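Local structure of Lmo0181 protein (Listeria monocytogenes serovar 1/2a, 5F7V) at residues 90-95 against 117-122; 137-142 against 245-250; 207-212 against 384-389. The protein binds the cyclic glucan cycloalternan outside the cell membrane and probably delivers it to an ABC transporter for uptake. All coordinates share one frame; numbering follows the deposited sequence.

Interaction 1. Residues 90-95 against 117-122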
loop_
_atom_site.group_PDB
_atom_site.type_symbol
_atom_site.label_atom_id
_atom_site.label_comp_id
_atom_site.label_asym_id
_atom_site.label_seq_id
_atom_site.Cartn_x
_atom_site.Cartn_y
_atom_site.Cartn_z
ATOM N N ASP A 90 21.255 3.074 -11.943
ATOM C CA ASP A 90 21.941 3.004 -10.655
ATOM C C ASP A 90 22.146 4.428 -10.147
ATOM O O ASP A 90 22.718 5.261 -10.848
ATOM C CB ASP A 90 23.290 2.310 -10.917
ATOM C CG ASP A 90 24.172 2.201 -9.707
ATOM O OD1 ASP A 90 23.781 2.558 -8.584
ATOM O OD2 ASP A 90 25.308 1.696 -9.928
ATOM N N LEU A 91 21.667 4.718 -8.951
ATOM C CA LEU A 91 21.755 6.080 -8.431
ATOM C C LEU A 91 22.959 6.305 -7.531
ATOM O O LEU A 91 23.074 7.390 -6.969
ATOM C CB LEU A 91 20.460 6.396 -7.691
ATOM C CG LEU A 91 19.178 6.396 -8.533
ATOM C CD1 LEU A 91 17.994 6.865 -7.700
ATOM C CD2 LEU A 91 19.244 7.161 -9.841
ATOM N N THR A 92 23.850 5.324 -7.424
ATOM C CA THR A 92 25.007 5.392 -6.517
ATOM C C THR A 92 25.791 6.682 -6.689
ATOM O O THR A 92 26.078 7.352 -5.693
ATOM C CB THR A 92 25.943 4.193 -6.735
ATOM O OG1 THR A 92 25.198 3.012 -6.453
ATOM C CG2 THR A 92 27.173 4.235 -5.820
ATOM N N SER A 93 26.162 7.026 -7.918
ATOM C CA SER A 93 26.969 8.228 -8.154
ATOM C C SER A 93 26.226 9.518 -7.823
ATOM O O SER A 93 26.790 10.454 -7.240
ATOM C CB SER A 93 27.528 8.256 -9.583
ATOM O OG SER A 93 26.500 8.324 -10.555
ATOM N N TYR A 94 24.945 9.526 -8.197
ATOM C CA TYR A 94 24.092 10.691 -8.051
ATOM C C TYR A 94 23.982 10.971 -6.562
ATOM O O TYR A 94 24.083 12.116 -6.114
ATOM C CB TYR A 94 22.697 10.455 -8.657
ATOM C CG TYR A 94 22.794 10.305 -10.139
ATOM C CD1 TYR A 94 22.786 11.407 -10.974
ATOM C CD2 TYR A 94 23.001 9.065 -10.731
ATOM C CE1 TYR A 94 22.959 11.278 -12.349
ATOM C CE2 TYR A 94 23.129 8.912 -12.094
ATOM C CZ TYR A 94 23.111 10.022 -12.908
ATOM O OH TYR A 94 23.271 9.908 -14.262
ATOM N N ILE A 95 23.815 9.914 -5.784
ATOM C CA ILE A 95 23.656 10.083 -4.339
ATOM C C ILE A 95 24.981 10.517 -3.703
ATOM O O ILE A 95 24.981 11.404 -2.836
ATOM C CB ILE A 95 23.130 8.770 -3.718
ATOM C CG1 ILE A 95 21.668 8.590 -4.141
ATOM C CG2 ILE A 95 23.213 8.747 -2.186
ATOM C CD1 ILE A 95 21.123 7.210 -3.883
ATOM N N ASP A 117 20.801 -5.526 -5.146
ATOM C CA ASP A 117 22.200 -5.974 -5.254
ATOM C C ASP A 117 23.167 -4.935 -4.654
ATOM O O ASP A 117 24.189 -4.604 -5.262
ATOM C CB ASP A 117 22.570 -6.240 -6.724
ATOM C CG ASP A 117 22.031 -7.568 -7.265
ATOM O OD1 ASP A 117 21.224 -8.281 -6.614
ATOM O OD2 ASP A 117 22.434 -7.928 -8.401
ATOM N N GLY A 118 22.795 -4.390 -3.499
ATOM C CA GLY A 118 23.634 -3.444 -2.770
ATOM C C GLY A 118 23.688 -2.026 -3.320
ATOM O O GLY A 118 24.498 -1.233 -2.859
ATOM N N LYS A 119 22.852 -1.710 -4.311
ATOM C CA LYS A 119 22.860 -0.395 -4.961
ATOM C C LYS A 119 21.468 0.246 -4.877
ATOM O O LYS A 119 20.437 -0.429 -4.926
ATOM C CB LYS A 119 23.270 -0.539 -6.413
ATOM C CG LYS A 119 24.717 -1.008 -6.577
ATOM C CD LYS A 119 25.024 -1.383 -8.013
ATOM C CE LYS A 119 24.363 -2.683 -8.423
ATOM N NZ LYS A 119 24.826 -3.060 -9.783
ATOM N N GLN A 120 21.458 1.561 -4.692
ATOM C CA GLN A 120 20.224 2.315 -4.649
ATOM C C GLN A 120 19.723 2.580 -6.067
ATOM O O GLN A 120 20.414 3.215 -6.883
ATOM C CB GLN A 120 20.497 3.622 -3.896
ATOM C CG GLN A 120 19.257 4.235 -3.257
ATOM C CD GLN A 120 18.628 3.378 -2.169
ATOM O OE1 GLN A 120 19.306 2.615 -1.485
ATOM N NE2 GLN A 120 17.336 3.536 -2.007
ATOM N N TYR A 121 18.536 2.050 -6.360
ATOM C CA TYR A 121 17.926 2.230 -7.682
ATOM C C TYR A 121 16.632 3.054 -7.645
ATOM O O TYR A 121 15.906 3.188 -8.653
ATOM C CB TYR A 121 17.645 0.897 -8.366
ATOM C CG TYR A 121 18.823 0.197 -8.976
ATOM C CD1 TYR A 121 19.274 0.489 -10.261
ATOM C CD2 TYR A 121 19.464 -0.778 -8.262
ATOM C CE1 TYR A 121 20.341 -0.166 -10.834
ATOM C CE2 TYR A 121 20.542 -1.448 -8.808
ATOM C CZ TYR A 121 20.972 -1.148 -10.089
ATOM O OH TYR A 121 22.027 -1.836 -10.651
ATOM N N GLY A 122 16.328 3.632 -6.490
ATOM C CA GLY A 122 15.169 4.530 -6.397
ATOM C C GLY A 122 15.374 5.414 -5.199
ATOM O O GLY A 122 16.107 5.042 -4.300
HETATM O O HOH W 1 23.968 2.769 -4.163
#
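This contact docks the start of a helix onto the start of a strand: Leu91, the N-cap residue of helix 92-97, is hydrogen-bonded to Gln120 at the beginning of strand 119-135, just after a tight hairpin turn at Asp117-Gly118. The backbone N of Leu91 meets Gln120 O at 2.8 Å with an N-H...O angle of 157°, the donor lying nearly on the line of the C=O bond. A water adds a second link, accepting from Gln120 N (2.8 Å) and donating to Thr92 OG1 (2.6 Å).

Apolar contacts flank these bonds. Ile95 CD1 lies across the aliphatic part of Gln120, 3.6 Å from CG, while Leu91 CD1 reaches the backbone at Gly122. The far end of Gln120 turns away, because the chain bends at chi2 (64°), and its amide is engaged by Tyr111 O and Lys115 NZ as well as Gly122 O. On the other flank, Asp90 N approaches the Tyr121 ring obliquely, 3.5 Å from CE1. The side chains of Lys119 and Asp90 cross at about a right angle, Lys119 CD lying 3.6 Å from Asp90 OD2; Lys119 NZ makes no salt bridge there but a weak hydrogen bond to Tyr121 OH.

Asp90 OD1 takes two bonds, from Thr92 OG1 (2.6 Å) through its syn lone pair and from Thr92 N above the carboxylate plane. The latter makes this an Asx turn leading into the helix.

Interaction 2. Residues 137-142 against 245-250. With GLC (alpha-D-glucopyranose), chain B.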
loop_
_atom_site.group_PDB
_atom_site.type_symbol
_atom_site.label_atom_id
_atom_site.label_comp_id
_atom_site.label_asym_id
_atom_site.label_seq_id
_atom_site.Cartn_x
_atom_site.Cartn_y
_atom_site.Cartn_z
ATOM N N ASP A 137 -20.446 6.452 14.124
ATOM C CA ASP A 137 -21.910 6.637 14.170
ATOM C C ASP A 137 -22.567 5.259 14.132
ATOM O O ASP A 137 -23.510 5.002 14.897
ATOM C CB ASP A 137 -22.443 7.457 12.978
ATOM C CG ASP A 137 -22.100 8.925 12.981
ATOM O OD1 ASP A 137 -21.246 9.362 13.762
ATOM O OD2 ASP A 137 -22.780 9.639 12.206
ATOM N N LEU A 138 -22.111 4.362 13.260
ATOM C CA LEU A 138 -22.669 3.027 13.219
ATOM C C LEU A 138 -22.427 2.233 14.495
ATOM O O LEU A 138 -23.306 1.544 15.007
ATOM C CB LEU A 138 -22.159 2.241 12.011
ATOM C CG LEU A 138 -22.711 2.638 10.635
ATOM C CD1 LEU A 138 -21.927 1.928 9.548
ATOM C CD2 LEU A 138 -24.205 2.345 10.540
ATOM N N PHE A 139 -21.222 2.342 15.046
ATOM C CA PHE A 139 -20.931 1.667 16.312
ATOM C C PHE A 139 -21.853 2.156 17.418
ATOM O O PHE A 139 -22.450 1.382 18.185
ATOM C CB PHE A 139 -19.477 1.872 16.724
ATOM C CG PHE A 139 -18.516 0.867 16.139
ATOM C CD1 PHE A 139 -18.156 0.876 14.790
ATOM C CD2 PHE A 139 -17.989 -0.132 16.954
ATOM C CE1 PHE A 139 -17.260 -0.049 14.303
ATOM C CE2 PHE A 139 -17.080 -1.063 16.448
ATOM C CZ PHE A 139 -16.731 -1.042 15.122
ATOM N N ASP A 140 -22.006 3.474 17.486
ATOM C CA ASP A 140 -22.805 4.092 18.562
ATOM C C ASP A 140 -24.266 3.714 18.428
ATOM O O ASP A 140 -24.940 3.389 19.424
ATOM C CB ASP A 140 -22.681 5.618 18.495
ATOM C CG ASP A 140 -21.348 6.151 18.946
ATOM O OD1 ASP A 140 -20.489 5.382 19.419
ATOM O OD2 ASP A 140 -21.156 7.398 18.856
ATOM N N LYS A 141 -24.765 3.734 17.197
ATOM C CA LYS A 141 -26.165 3.388 16.943
ATOM C C LYS A 141 -26.482 1.976 17.412
ATOM O O LYS A 141 -27.522 1.743 17.995
ATOM C CB LYS A 141 -26.533 3.566 15.467
ATOM C CG LYS A 141 -28.018 3.475 15.118
ATOM C CD LYS A 141 -28.194 3.537 13.593
ATOM C CE LYS A 141 -29.575 3.218 13.042
ATOM N NZ LYS A 141 -29.991 4.241 12.046
ATOM N N ALA A 142 -25.570 1.050 17.172
ATOM C CA ALA A 142 -25.726 -0.355 17.569
ATOM C C ALA A 142 -25.335 -0.637 19.016
ATOM O O ALA A 142 -25.591 -1.733 19.530
ATOM C CB ALA A 142 -24.937 -1.253 16.613
ATOM N N ILE A 245 -20.538 0.522 5.684
ATOM C CA ILE A 245 -19.507 -0.368 6.225
ATOM C C ILE A 245 -19.052 0.159 7.590
ATOM O O ILE A 245 -18.554 1.274 7.697
ATOM C CB ILE A 245 -18.343 -0.510 5.228
ATOM C CG1 ILE A 245 -18.768 -1.141 3.899
ATOM C CG2 ILE A 245 -17.198 -1.271 5.877
ATOM C CD1 ILE A 245 -17.729 -1.220 2.808
ATOM N N ALA A 246 -19.192 -0.643 8.636
ATOM C CA ALA A 246 -18.768 -0.175 9.949
ATOM C C ALA A 246 -17.262 -0.178 10.150
ATOM O O ALA A 246 -16.748 0.726 10.808
ATOM C CB ALA A 246 -19.433 -1.008 11.036
ATOM N N MET A 247 -16.549 -1.153 9.582
ATOM C CA MET A 247 -15.079 -1.300 9.750
ATOM C C MET A 247 -14.494 -1.579 8.374
ATOM O O MET A 247 -14.910 -2.507 7.701
ATOM C CB MET A 247 -14.693 -2.445 10.691
ATOM C CG MET A 247 -15.031 -2.195 12.132
ATOM S SD MET A 247 -14.676 -3.593 13.189
ATOM C CE MET A 247 -16.092 -4.679 12.927
ATOM N N LEU A 248 -13.524 -0.769 7.963
ATOM C CA LEU A 248 -12.893 -0.908 6.657
ATOM C C LEU A 248 -11.385 -1.061 6.861
ATOM O O LEU A 248 -10.754 -0.160 7.424
ATOM C CB LEU A 248 -13.195 0.307 5.799
ATOM C CG LEU A 248 -12.555 0.333 4.422
ATOM C CD1 LEU A 248 -13.087 -0.770 3.546
ATOM C CD2 LEU A 248 -12.828 1.689 3.800
ATOM N N HIS A 249 -10.814 -2.149 6.351
ATOM C CA HIS A 249 -9.350 -2.352 6.452
ATOM C C HIS A 249 -8.707 -1.779 5.197
ATOM O O HIS A 249 -8.817 -2.344 4.111
ATOM C CB HIS A 249 -9.051 -3.857 6.563
ATOM C CG HIS A 249 -9.568 -4.442 7.827
ATOM N ND1 HIS A 249 -8.746 -4.799 8.859
ATOM C CD2 HIS A 249 -10.825 -4.709 8.237
ATOM C CE1 HIS A 249 -9.466 -5.277 9.854
ATOM N NE2 HIS A 249 -10.735 -5.224 9.506
ATOM N N THR A 250 -8.081 -0.624 5.356
ATOM C CA THR A 250 -7.536 0.066 4.189
ATOM C C THR A 250 -6.429 0.994 4.610
ATOM O O THR A 250 -6.112 1.150 5.793
ATOM C CB THR A 250 -8.655 0.778 3.405
ATOM O OG1 THR A 250 -8.173 1.086 2.102
ATOM C CG2 THR A 250 -9.134 2.005 4.125
HETATM C C1 GLC B . -7.025 -0.362 -1.082
HETATM C C2 GLC B . -8.499 -0.699 -1.220
HETATM C C3 GLC B . -9.024 -0.429 -2.608
HETATM C C4 GLC B . -8.631 0.955 -3.091
HETATM C C5 GLC B . -7.136 1.157 -2.964
HETATM C C6 GLC B . -6.837 2.620 -3.251
HETATM O O2 GLC B . -8.763 -2.051 -0.829
HETATM O O3 GLC B . -10.414 -0.662 -2.763
HETATM O O4 GLC B . -9.079 1.172 -4.424
HETATM O O5 GLC B . -6.743 0.954 -1.607
HETATM O O6 GLC B . -5.444 2.939 -3.163
#
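The carbonyl oxygen of Ala246 is approached by Phe139, whose CE1 stops 3.6 Å away with the oxygen at the ring edge and close to the ring plane. No hydrogen bond joins the two segments; Ala246 has backbone hydrogen bonds with Asn135 and Trp171, and the 195 Å² buried here is van der Waals contact, mostly apolar. With CG of Phe139 anti to its own carbonyl carbon (chi1 -87°), the ring leans from the helix toward the corner of the chain at Ala246. The same edge continues to Met247: Phe139 CZ touches Met247 CG at 3.6 Å, and the side chains cross at about a right angle. The sulfur lies beside the ring and not over it; Met247 SD is 5.2 Å from the centroid of Phe139 and 85° off the ring normal, a Met-aromatic contact made at the edge.

Ala246 CB points toward the helix and is met by two residues, Phe139 CE1 at 4.0 Å and Leu138 CD1 at 4.1 Å. That leucine methyl also rests on the backbone, 3.8 Å from Ala246 CA.

Beyond the corner the strand runs on to the ligand pocket, where Thr250 OG1 lies 3.7 Å from C1 of a glucose unit, a non-bonded approach. That sugar is hydrogen-bonded to Glu237 and Trp253. One residue before Thr250, His249 has both ring nitrogens bonded, ND1 to Glu270 and NE2 to Glu156. Strand 245-251 sits between strands 119-135 and 171-174 in the sheet; Leu163 of helix 153-163 touches both Phe139 and Ala246, while helix 236-241 receives Ile245 and Leu248.

Interaction 3. Residues 207-212 against 384-389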
loop_
_atom_site.group_PDB
_atom_site.type_symbol
_atom_site.label_atom_id
_atom_site.label_comp_id
_atom_site.label_asym_id
_atom_site.label_seq_id
_atom_site.Cartn_x
_atom_site.Cartn_y
_atom_site.Cartn_z
ATOM N N GLU A 207 -2.229 -23.138 8.955
ATOM C CA GLU A 207 -2.549 -21.867 9.591
ATOM C C GLU A 207 -3.006 -20.886 8.527
ATOM O O GLU A 207 -3.833 -20.013 8.828
ATOM C CB GLU A 207 -1.358 -21.337 10.412
ATOM C CG GLU A 207 -0.075 -20.965 9.704
ATOM C CD GLU A 207 0.866 -22.117 9.463
ATOM O OE1 GLU A 207 0.517 -23.313 9.490
ATOM O OE2 GLU A 207 2.038 -21.767 9.221
ATOM N N ASN A 208 -2.494 -21.005 7.308
ATOM C CA ASN A 208 -2.907 -20.105 6.224
ATOM C C ASN A 208 -4.288 -20.461 5.724
ATOM O O ASN A 208 -5.064 -19.570 5.386
ATOM C CB ASN A 208 -1.915 -20.147 5.062
ATOM C CG ASN A 208 -0.658 -19.355 5.365
ATOM O OD1 ASN A 208 -0.424 -18.912 6.505
ATOM N ND2 ASN A 208 0.123 -19.089 4.311
ATOM N N VAL A 209 -4.656 -21.740 5.682
ATOM C CA VAL A 209 -6.033 -22.101 5.356
ATOM C C VAL A 209 -6.937 -21.470 6.379
ATOM O O VAL A 209 -7.977 -20.917 6.017
ATOM C CB VAL A 209 -6.225 -23.631 5.324
ATOM C CG1 VAL A 209 -7.694 -23.988 5.116
ATOM C CG2 VAL A 209 -5.356 -24.283 4.259
ATOM N N GLU A 210 -6.607 -21.522 7.660
ATOM C CA GLU A 210 -7.467 -20.898 8.675
ATOM C C GLU A 210 -7.562 -19.399 8.477
ATOM O O GLU A 210 -8.624 -18.787 8.607
ATOM C CB GLU A 210 -6.898 -21.243 10.048
ATOM C CG GLU A 210 -7.823 -20.818 11.187
ATOM C CD GLU A 210 -7.356 -21.208 12.571
ATOM O OE1 GLU A 210 -6.141 -21.430 12.771
ATOM O OE2 GLU A 210 -8.263 -21.368 13.438
ATOM N N ALA A 211 -6.442 -18.752 8.154
ATOM C CA ALA A 211 -6.410 -17.299 7.940
ATOM C C ALA A 211 -7.273 -16.881 6.766
ATOM O O ALA A 211 -8.021 -15.903 6.830
ATOM C CB ALA A 211 -4.988 -16.785 7.760
ATOM N N LEU A 212 -7.142 -17.614 5.660
ATOM C CA LEU A 212 -7.984 -17.306 4.499
ATOM C C LEU A 212 -9.442 -17.556 4.765
ATOM O O LEU A 212 -10.265 -16.731 4.349
ATOM C CB LEU A 212 -7.523 -18.101 3.290
ATOM C CG LEU A 212 -8.302 -17.851 1.966
ATOM C CD1 LEU A 212 -8.191 -16.428 1.517
ATOM C CD2 LEU A 212 -7.746 -18.754 0.889
ATOM N N LYS A 384 -8.687 -25.177 -1.710
ATOM C CA LYS A 384 -8.375 -25.335 -3.133
ATOM C C LYS A 384 -7.653 -24.103 -3.658
ATOM O O LYS A 384 -6.699 -24.210 -4.442
ATOM C CB LYS A 384 -9.631 -25.593 -3.957
ATOM C CG LYS A 384 -10.173 -27.003 -3.731
ATOM C CD LYS A 384 -11.350 -27.298 -4.660
ATOM C CE LYS A 384 -12.557 -26.432 -4.367
ATOM N NZ LYS A 384 -13.738 -26.928 -5.112
ATOM N N ALA A 385 -8.055 -22.923 -3.237
ATOM C CA ALA A 385 -7.403 -21.717 -3.663
ATOM C C ALA A 385 -5.926 -21.694 -3.282
ATOM O O ALA A 385 -5.099 -21.277 -4.086
ATOM C CB ALA A 385 -8.098 -20.489 -3.089
ATOM N N LEU A 386 -5.628 -22.119 -2.061
ATOM C CA LEU A 386 -4.249 -22.133 -1.586
ATOM C C LEU A 386 -3.439 -23.232 -2.238
ATOM O O LEU A 386 -2.243 -23.004 -2.506
ATOM C CB LEU A 386 -4.231 -22.176 -0.066
ATOM C CG LEU A 386 -4.749 -20.894 0.564
ATOM C CD1 LEU A 386 -4.931 -21.108 2.039
ATOM C CD2 LEU A 386 -3.851 -19.688 0.307
ATOM N N LYS A 387 -4.022 -24.405 -2.482
ATOM C CA LYS A 387 -3.325 -25.464 -3.213
ATOM C C LYS A 387 -2.975 -24.963 -4.592
ATOM O O LYS A 387 -1.830 -25.081 -5.058
ATOM C CB LYS A 387 -4.182 -26.706 -3.325
ATOM C CG LYS A 387 -3.538 -27.797 -4.145
ATOM C CD LYS A 387 -4.483 -28.980 -4.403
ATOM C CE LYS A 387 -3.791 -30.178 -5.054
ATOM N NZ LYS A 387 -3.192 -29.853 -6.354
ATOM N N ASN A 388 -3.950 -24.381 -5.280
ATOM C CA ASN A 388 -3.706 -23.884 -6.644
ATOM C C ASN A 388 -2.657 -22.787 -6.674
ATOM O O ASN A 388 -1.834 -22.750 -7.582
ATOM C CB ASN A 388 -5.029 -23.415 -7.236
ATOM C CG ASN A 388 -5.999 -24.552 -7.465
ATOM O OD1 ASN A 388 -5.663 -25.738 -7.418
ATOM N ND2 ASN A 388 -7.235 -24.187 -7.704
ATOM N N SER A 389 -2.700 -21.914 -5.676
ATOM C CA SER A 389 -1.708 -20.854 -5.564
ATOM C C SER A 389 -0.311 -21.403 -5.288
ATOM O O SER A 389 0.648 -20.890 -5.841
ATOM C CB SER A 389 -2.083 -19.888 -4.451
ATOM O OG SER A 389 -3.300 -19.216 -4.716
#
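Van der Waals contact, chiefly apolar and without a hydrogen bond across, joins these two helices: Leu386 of helix 382-397 reaches into the surface formed by Asn208, Val209 and Leu212 of helix 206-220. The axes of segments 207-212 and 384-389 approach to 10.3 Å, with N-to-C directions 126° apart, a steep crossing of these turns over a small patch of 178 Å² in all.

Side chain meets side chain chiefly at the two leucines. Leu212 CD2 is 3.7 Å from Leu386 CG, and the two chains slide past one another in opposite directions. CG of Leu212 stands anti to the backbone N (chi1 -179°), which carries the branch toward the second helix. Ala385 CB closes on the same methyl more loosely, 4.4 Å from Leu212 CD2. Val209 contributes CG2, 3.9 Å from Leu386 CD1.

Side chain also meets backbone. Leu386 CD1 lies against the first helix itself, 3.6 Å from Val209 CA and 3.7 Å from Asn208 O, an oxygen already used in the helical bond from Leu212 N.

Polar groups do not bridge the pair. Asn208 ND2 is spent on Ile203 O and Ser192 O, outside the two segments.

Helix 179-187 places Phe182 against Asn208, Leu212 and Leu386, and helix 361-376 brings Phe372 against both leucines, so the crossing is packed within a cluster of four helices.

How the interactions relate
Interactions 1 and 2 lie on opposite sides of the chain's centre, their centres 45 Å apart, yet both reach the same sheet: strand 119-135 begins in interaction 1, pairs with strand 245-251 and leads directly into the helix of interaction 2. Interaction 3, between helices, is about 28 Å from interaction 2 and 38 Å from interaction 1, centre to centre; its segments alternate along the chain with those of interaction 2. Only interaction 2 includes a residue of the glycan pocket, Thr250. Side chains of the others stay back from the sugar, Leu212 by about 12 Å. This spread is consistent with the two-lobed solute-binding fold, which holds its ligand between the lobes.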